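Local coordinates for protein UTP--glucose-1-phosphate uridylyltransferase YngB (Bacillus subtilis, PDB 7O2N) that catalyses the formation of UDP-glucose and diphosphate from UTP and glucose 1-phosphate, an activated sugar used for glycolipid formation and wall teichoic acid glucosylation during anaerobic growth, at residues I41-A46 against A94-I99; I55-N60 against I99-Q104; L142-D147 against L247-R252. One frame throughout, in Å; residues are numbered along the deposited sequence.

Interaction 1: residues I41-A46 against A94-I99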
# COMPACT_ATOMS: atom_id res chain seq x y z
N ILE A 41 -1.87 -5.23 13.93
CA ILE A 41 -2.89 -5.69 14.86
C ILE A 41 -2.46 -7.00 15.50
O ILE A 41 -2.54 -7.15 16.72
CB ILE A 41 -4.26 -5.84 14.19
CG1 ILE A 41 -4.63 -4.62 13.35
CG2 ILE A 41 -5.28 -6.14 15.26
CD1 ILE A 41 -5.90 -4.78 12.54
N VAL A 42 -2.00 -7.95 14.66
CA VAL A 42 -1.48 -9.20 15.17
C VAL A 42 -0.29 -8.97 16.11
O VAL A 42 -0.11 -9.70 17.07
CB VAL A 42 -1.12 -10.18 14.04
CG1 VAL A 42 -0.39 -11.42 14.56
CG2 VAL A 42 -2.38 -10.58 13.28
N GLU A 43 0.54 -7.95 15.81
CA GLU A 43 1.68 -7.61 16.65
C GLU A 43 1.23 -7.10 18.02
O GLU A 43 1.72 -7.55 19.03
CB GLU A 43 2.61 -6.68 15.91
CG GLU A 43 3.58 -7.48 15.06
CD GLU A 43 4.36 -6.66 14.05
OE1 GLU A 43 4.08 -5.46 13.93
OE2 GLU A 43 5.24 -7.22 13.39
N GLU A 44 0.26 -6.19 18.04
CA GLU A 44 -0.33 -5.77 19.30
C GLU A 44 -0.69 -7.01 20.12
O GLU A 44 -0.17 -7.19 21.22
CB GLU A 44 -1.53 -4.85 19.07
CG GLU A 44 -1.85 -4.00 20.28
CD GLU A 44 -3.06 -3.10 20.13
OE1 GLU A 44 -3.10 -2.27 19.17
OE2 GLU A 44 -3.96 -3.20 20.97
N ALA A 45 -1.53 -7.86 19.53
CA ALA A 45 -2.07 -9.04 20.20
C ALA A 45 -0.95 -9.96 20.68
O ALA A 45 -0.96 -10.40 21.83
CB ALA A 45 -3.04 -9.76 19.30
N ALA A 46 0.02 -10.26 19.81
CA ALA A 46 1.10 -11.16 20.20
C ALA A 46 1.80 -10.64 21.45
O ALA A 46 1.91 -11.37 22.44
CB ALA A 46 2.06 -11.40 19.06
N ALA A 94 5.43 -15.25 10.44
CA ALA A 94 4.64 -16.46 10.39
C ALA A 94 4.60 -17.12 11.76
O ALA A 94 3.96 -18.16 11.89
CB ALA A 94 5.19 -17.36 9.32
N ASP A 95 5.21 -16.49 12.78
CA ASP A 95 5.33 -17.09 14.10
C ASP A 95 4.65 -16.25 15.19
O ASP A 95 4.59 -16.65 16.35
CB ASP A 95 6.78 -17.44 14.44
CG ASP A 95 7.13 -18.89 14.13
OD1 ASP A 95 8.33 -19.17 13.92
OD2 ASP A 95 6.19 -19.73 14.11
N LEU A 96 4.11 -15.10 14.81
CA LEU A 96 3.55 -14.20 15.81
C LEU A 96 2.49 -14.89 16.67
O LEU A 96 2.48 -14.72 17.87
CB LEU A 96 2.96 -12.99 15.08
CG LEU A 96 4.01 -12.07 14.47
CD1 LEU A 96 3.52 -11.53 13.15
CD2 LEU A 96 4.30 -10.94 15.43
N ALA A 97 1.57 -15.63 16.05
CA ALA A 97 0.46 -16.21 16.78
C ALA A 97 -0.09 -17.35 15.94
O ALA A 97 0.37 -17.54 14.82
CB ALA A 97 -0.61 -15.17 17.02
N ASN A 98 -1.05 -18.10 16.47
CA ASN A 98 -1.68 -19.14 15.68
C ASN A 98 -2.91 -18.52 15.04
O ASN A 98 -3.86 -18.19 15.76
CB ASN A 98 -2.10 -20.35 16.52
CG ASN A 98 -0.96 -21.02 17.25
OD1 ASN A 98 0.14 -21.18 16.70
ND2 ASN A 98 -1.22 -21.43 18.48
N ILE A 99 -2.87 -18.37 13.71
CA ILE A 99 -3.88 -17.59 13.02
C ILE A 99 -4.91 -18.53 12.42
O ILE A 99 -4.59 -19.28 11.50
CB ILE A 99 -3.22 -16.71 11.95
CG1 ILE A 99 -2.00 -15.96 12.45
CG2 ILE A 99 -4.24 -15.75 11.37
CD1 ILE A 99 -2.28 -15.03 13.60

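Interaction 2: residues I55-N60 against I99-Q104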
# COMPACT_ATOMS: atom_id res chain seq x y z
N ILE A 55 -9.47 -14.68 12.53
CA ILE A 55 -9.82 -13.61 11.63
C ILE A 55 -11.11 -14.02 10.93
O ILE A 55 -11.20 -15.10 10.36
CB ILE A 55 -8.69 -13.36 10.61
CG1 ILE A 55 -7.38 -13.01 11.32
CG2 ILE A 55 -9.11 -12.32 9.59
CD1 ILE A 55 -6.23 -12.87 10.38
N ILE A 56 -12.13 -13.16 11.05
CA ILE A 56 -13.36 -13.34 10.31
C ILE A 56 -13.10 -12.64 8.99
O ILE A 56 -13.03 -11.41 8.92
CB ILE A 56 -14.58 -12.73 11.04
CG1 ILE A 56 -14.61 -12.93 12.57
CG2 ILE A 56 -15.88 -13.11 10.37
CD1 ILE A 56 -14.33 -14.31 13.10
N THR A 57 -12.85 -13.44 7.95
CA THR A 57 -12.45 -12.90 6.67
C THR A 57 -13.63 -13.05 5.71
O THR A 57 -14.60 -13.71 6.03
CB THR A 57 -11.16 -13.59 6.19
OG1 THR A 57 -10.78 -13.04 4.93
CG2 THR A 57 -11.31 -15.09 6.04
N GLY A 58 -13.49 -12.47 4.51
CA GLY A 58 -14.46 -12.60 3.43
C GLY A 58 -13.82 -13.11 2.14
O GLY A 58 -12.78 -13.76 2.18
N ARG A 59 -14.45 -12.78 1.00
CA ARG A 59 -14.02 -13.26 -0.31
C ARG A 59 -12.81 -12.47 -0.78
O ARG A 59 -12.66 -11.28 -0.48
CB ARG A 59 -15.18 -13.14 -1.31
CG ARG A 59 -16.01 -14.41 -1.45
CD ARG A 59 -17.44 -14.22 -1.95
NE ARG A 59 -18.52 -14.44 -0.99
CZ ARG A 59 -18.91 -13.57 -0.05
NH1 ARG A 59 -18.31 -12.40 0.07
NH2 ARG A 59 -19.90 -13.88 0.78
N ASN A 60 -11.94 -13.16 -1.54
CA ASN A 60 -10.72 -12.62 -2.13
C ASN A 60 -9.89 -11.88 -1.08
O ASN A 60 -9.37 -10.81 -1.38
CB ASN A 60 -10.98 -11.65 -3.29
CG ASN A 60 -12.21 -12.01 -4.10
OD1 ASN A 60 -13.34 -11.76 -3.69
ND2 ASN A 60 -11.98 -12.60 -5.26
N ILE A 99 -2.87 -18.37 13.71
CA ILE A 99 -3.88 -17.59 13.02
C ILE A 99 -4.91 -18.53 12.42
O ILE A 99 -4.59 -19.28 11.50
CB ILE A 99 -3.22 -16.71 11.95
CG1 ILE A 99 -2.00 -15.96 12.45
CG2 ILE A 99 -4.24 -15.75 11.37
CD1 ILE A 99 -2.28 -15.03 13.60
N HIS A 100 -6.15 -18.43 12.91
CA HIS A 100 -7.28 -19.19 12.38
C HIS A 100 -8.16 -18.28 11.52
O HIS A 100 -8.17 -17.08 11.76
CB HIS A 100 -8.08 -19.78 13.55
CG HIS A 100 -7.26 -20.59 14.50
ND1 HIS A 100 -6.12 -20.11 15.10
CD2 HIS A 100 -7.41 -21.85 14.96
CE1 HIS A 100 -5.59 -21.04 15.86
NE2 HIS A 100 -6.37 -22.11 15.81
N TYR A 101 -8.89 -18.84 10.55
CA TYR A 101 -9.81 -18.09 9.69
C TYR A 101 -11.20 -18.72 9.64
O TYR A 101 -11.37 -19.93 9.68
CB TYR A 101 -9.31 -18.04 8.25
CG TYR A 101 -7.93 -17.48 8.18
CD1 TYR A 101 -7.70 -16.11 8.28
CD2 TYR A 101 -6.84 -18.32 8.11
CE1 TYR A 101 -6.42 -15.60 8.27
CE2 TYR A 101 -5.55 -17.83 8.10
CZ TYR A 101 -5.33 -16.46 8.19
OH TYR A 101 -4.06 -15.95 8.17
N ILE A 102 -12.20 -17.86 9.52
CA ILE A 102 -13.55 -18.31 9.23
C ILE A 102 -14.11 -17.33 8.22
O ILE A 102 -13.77 -16.15 8.25
CB ILE A 102 -14.42 -18.36 10.50
CG1 ILE A 102 -15.82 -18.90 10.20
CG2 ILE A 102 -14.50 -17.01 11.19
CD1 ILE A 102 -15.98 -20.36 10.52
N ARG A 103 -14.96 -17.83 7.33
CA ARG A 103 -15.59 -16.89 6.42
C ARG A 103 -16.89 -16.38 7.01
O ARG A 103 -17.72 -17.18 7.43
CB ARG A 103 -15.81 -17.55 5.07
CG ARG A 103 -14.96 -16.88 4.01
CD ARG A 103 -13.83 -17.73 3.48
NE ARG A 103 -14.03 -17.54 2.05
CZ ARG A 103 -13.12 -17.70 1.12
NH1 ARG A 103 -11.88 -18.06 1.44
NH2 ARG A 103 -13.46 -17.51 -0.14
N GLN A 104 -17.06 -15.06 7.06
CA GLN A 104 -18.36 -14.50 7.37
C GLN A 104 -19.25 -14.77 6.17
O GLN A 104 -18.85 -14.53 5.03
CB GLN A 104 -18.23 -13.00 7.60
CG GLN A 104 -19.32 -12.48 8.53
CD GLN A 104 -19.28 -10.98 8.61
OE1 GLN A 104 -18.84 -10.29 7.68
NE2 GLN A 104 -19.77 -10.47 9.73

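Interaction 3: residues L142-D147 against L247-R252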
# COMPACT_ATOMS: atom_id res chain seq x y z
N LEU A 142 -3.72 -3.47 24.12
CA LEU A 142 -4.62 -4.53 24.57
C LEU A 142 -4.21 -5.07 25.94
O LEU A 142 -5.08 -5.29 26.78
CB LEU A 142 -4.67 -5.64 23.52
CG LEU A 142 -5.44 -6.90 23.92
CD1 LEU A 142 -6.94 -6.62 23.91
CD2 LEU A 142 -5.10 -8.03 22.96
N ARG A 143 -2.89 -5.27 26.15
CA ARG A 143 -2.36 -5.73 27.42
C ARG A 143 -2.96 -4.92 28.57
O ARG A 143 -3.23 -5.47 29.62
CB ARG A 143 -0.85 -5.46 27.50
CG ARG A 143 -0.21 -6.00 28.77
CD ARG A 143 0.47 -7.29 28.37
NE ARG A 143 0.88 -8.11 29.49
CZ ARG A 143 0.06 -8.58 30.42
NH1 ARG A 143 -1.23 -8.32 30.37
NH2 ARG A 143 0.53 -9.35 31.38
N GLN A 144 -3.13 -3.61 28.34
CA GLN A 144 -3.62 -2.68 29.34
C GLN A 144 -5.08 -2.97 29.67
O GLN A 144 -5.45 -2.86 30.84
CB GLN A 144 -3.46 -1.24 28.85
CG GLN A 144 -2.02 -0.82 28.52
CD GLN A 144 -1.96 0.58 27.96
OE1 GLN A 144 -2.90 1.38 28.12
NE2 GLN A 144 -0.86 0.90 27.29
N LEU A 145 -5.89 -3.34 28.66
CA LEU A 145 -7.28 -3.74 28.87
C LEU A 145 -7.33 -5.04 29.68
O LEU A 145 -8.25 -5.22 30.49
CB LEU A 145 -7.95 -4.01 27.52
CG LEU A 145 -8.64 -2.83 26.87
CD1 LEU A 145 -7.68 -2.17 25.91
CD2 LEU A 145 -9.88 -3.30 26.12
N MET A 146 -6.36 -5.93 29.40
CA MET A 146 -6.32 -7.25 29.99
C MET A 146 -6.04 -7.12 31.49
O MET A 146 -6.56 -7.89 32.31
CB MET A 146 -5.26 -8.14 29.32
CG MET A 146 -5.69 -8.83 28.03
SD MET A 146 -4.27 -9.32 26.93
CE MET A 146 -3.51 -10.60 27.92
N ASP A 147 -5.25 -6.11 31.84
CA ASP A 147 -4.81 -5.91 33.21
C ASP A 147 -5.98 -5.43 34.06
O ASP A 147 -6.13 -5.87 35.20
CB ASP A 147 -3.50 -5.12 33.26
CG ASP A 147 -2.35 -5.95 32.73
OD1 ASP A 147 -2.62 -7.06 32.25
OD2 ASP A 147 -1.20 -5.50 32.80
N LEU A 247 -8.39 3.92 30.33
CA LEU A 247 -7.79 4.98 29.54
C LEU A 247 -6.44 4.46 29.07
O LEU A 247 -5.69 3.87 29.84
CB LEU A 247 -7.63 6.24 30.40
CG LEU A 247 -7.33 7.53 29.64
CD1 LEU A 247 -8.60 8.25 29.15
CD2 LEU A 247 -6.48 8.46 30.50
N LEU A 248 -6.18 4.62 27.77
CA LEU A 248 -5.04 3.98 27.14
C LEU A 248 -3.85 4.94 27.12
O LEU A 248 -3.97 6.10 26.72
CB LEU A 248 -5.45 3.58 25.73
CG LEU A 248 -6.49 2.47 25.64
CD1 LEU A 248 -7.18 2.47 24.28
CD2 LEU A 248 -5.85 1.12 25.90
N GLU A 249 -2.69 4.39 27.45
CA GLU A 249 -1.48 5.15 27.64
C GLU A 249 -0.95 5.75 26.33
O GLU A 249 -0.59 6.93 26.32
CB GLU A 249 -0.46 4.36 28.46
CG GLU A 249 0.99 4.66 28.11
CD GLU A 249 1.76 3.51 27.49
OE1 GLU A 249 1.73 2.39 28.05
OE2 GLU A 249 2.42 3.74 26.46
N GLY A 250 -0.90 4.98 25.24
CA GLY A 250 -0.00 5.34 24.14
C GLY A 250 -0.50 6.42 23.16
O GLY A 250 -1.54 7.06 23.34
N ASN A 251 0.27 6.59 22.07
CA ASN A 251 -0.03 7.54 21.01
C ASN A 251 -0.78 6.86 19.88
O ASN A 251 -0.33 5.83 19.38
CB ASN A 251 1.23 8.14 20.40
CG ASN A 251 1.71 9.32 21.21
OD1 ASN A 251 0.92 10.21 21.54
ND2 ASN A 251 2.99 9.30 21.57
N ARG A 252 -1.89 7.48 19.46
CA ARG A 252 -2.87 6.80 18.62
C ARG A 252 -2.98 7.41 17.22
O ARG A 252 -3.29 8.59 17.05
CB ARG A 252 -4.22 6.83 19.33
CG ARG A 252 -5.37 6.53 18.39
CD ARG A 252 -6.68 6.34 19.10
NE ARG A 252 -7.62 6.17 18.00
CZ ARG A 252 -8.34 7.17 17.49
NH1 ARG A 252 -8.24 8.38 18.03
NH2 ARG A 252 -9.16 6.92 16.47

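Interaction 1: residues I41-A46 against A94-I99
Helical residues 41-46 run past the turn that leads into strand 98-103, and the two backbones come nearest at Ala46 and Leu96, whose CA atoms are 5.9 Å apart. No hydrogen bond crosses here; the contact is mostly apolar packing, with Leu96 at its middle. Val42 comes at it from the helix. With CG1 anti to the backbone N (chi1 172°), the valine sends that methyl out to the turn, where it meets Leu96 CB at 3.7 Å. The same methyl has Ile99 CD1 beside it at 4.2 Å and Ala97 CB a little farther off, so one branch of Val42 touches three residues of the other segment. One turn further along the helix, Ala46 puts its CB against the backbone carbonyl, 3.6 Å from Leu96 O, while the isopropyl end of Leu96 reaches back toward Glu43. There Leu96 CD2 lies 3.6 Å from Glu43 CG, against the aliphatic part of the glutamate. The acid end of Glu43 is engaged elsewhere: OE1 forms a salt bridge with Lys35 and OE2 a hydrogen bond with Gln39. Phe68 touches both Val42 and Leu96, and Ile53 of strand 52-57 lies against Val42 and Ala97, extending the apolar patch beyond the two segments. This is helix-on-sheet packing of the Rossmann-like alpha/beta core of a GT-A nucleotidyltransferase: helix 37-47, which precedes strand 52-57, rests on the sheet and meets the entry to the neighbouring parallel strand 98-103.

Interaction 2: residues I55-N60 against I99-Q104
Ile55 N donates to His100 O at 2.8 Å, the shortest hydrogen bond of the contact, and its N-H points almost straight at the oxygen (172°). Ile102 then takes over in both directions, its N giving to Ile55 O at 3.1 Å and its O receiving Thr57 N at 2.9 Å. Gln104 N to Thr57 O, 3.0 Å, ends the series. This is parallel pairing of strands 52-57 and 98-103 in the central sheet of the nucleotidyltransferase fold; strand 6-11 lies along the far side of 52-57, as the backbone bonds of Ile56 to Ile9 and Ala11 attest. On the face bearing Ile55, the side chains of Ile55 and Tyr101 run alongside each other. The Ile55 delta-methyl, carried out on an extended chain (chi2 176°), lies 3.5 Å from Tyr101 CE1 and close to Ile99 CG2 as well. Glu65 of helix 62-67 touches Thr57 and Tyr101 on this face. On the other face Ile56 turns CG2 to Gln104 CB, 3.6 Å away, and its delta-methyl to Ile102 CG2. Past the strand end, Gly58 O lies over one face of the Arg103 guanidinium, toward its rim, 4.0 Å from Arg103 NE, and Arg59 forms a salt bridge with Glu73 of the second subunit.

Interaction 3: residues L142-D147 against L247-R252
The turn between strands 244-247 and 251-254 is pinned to the side of helix 141-152, where the chain passes from the main sheet of this GT-A-like domain to the small two-stranded one. Gln144 makes the polar link. Its side chain reaches across extended (chi2 176°) and presents OE1 to the turn, where Glu249 N donates a nearly straight bond of 3.1 Å. The N-H arrives in the plane of the amide carbonyl, on a lone pair. Gln144 OE1 also lies 3.5 Å from Leu248 CA, while NE2 is given to Thr139 O. Glu249 crosses the glutamine at about a right angle, and its carboxylate accepts from Glu138 N and Thr139 N. Beside this polar group Leu145 CD1 meets Leu248 CD2 at 3.8 Å, and Leu145 continues onto Val156 and Val208 of the sheet. An alanine in place of Gln144 would be likely to leave Glu249 N and Thr139 O without their shared mate and open a gap beside Leu248. A single buried amide thus satisfies a backbone donor with one end and a backbone acceptor with the other, joining residues 247-252 to the residues just ahead of the helix without needing a charge of its own.

In the fold
From the N terminus, helix 37-47 opens interaction 1, and strand 52-57 follows as the first half of interaction 2. The chain then passes through helices 62-67, 72-79 and 84-93 before residues 94-99, the approach to strand 98-103, close interaction 1 and the strand itself closes interaction 2. The two contacts therefore cross rather than nest, and they share Ile99: interaction 1 sets the helix against the entry to the strand, interaction 2 pairs that strand with its neighbour. Interaction 3 opens only afterwards and closes a far longer loop, tying helix 141-152 to residues 247-252, the link between two strands. It touches interaction 1, where Ala45 packs on Leu142, but stays about 12 Å from interaction 2 at the nearest atoms.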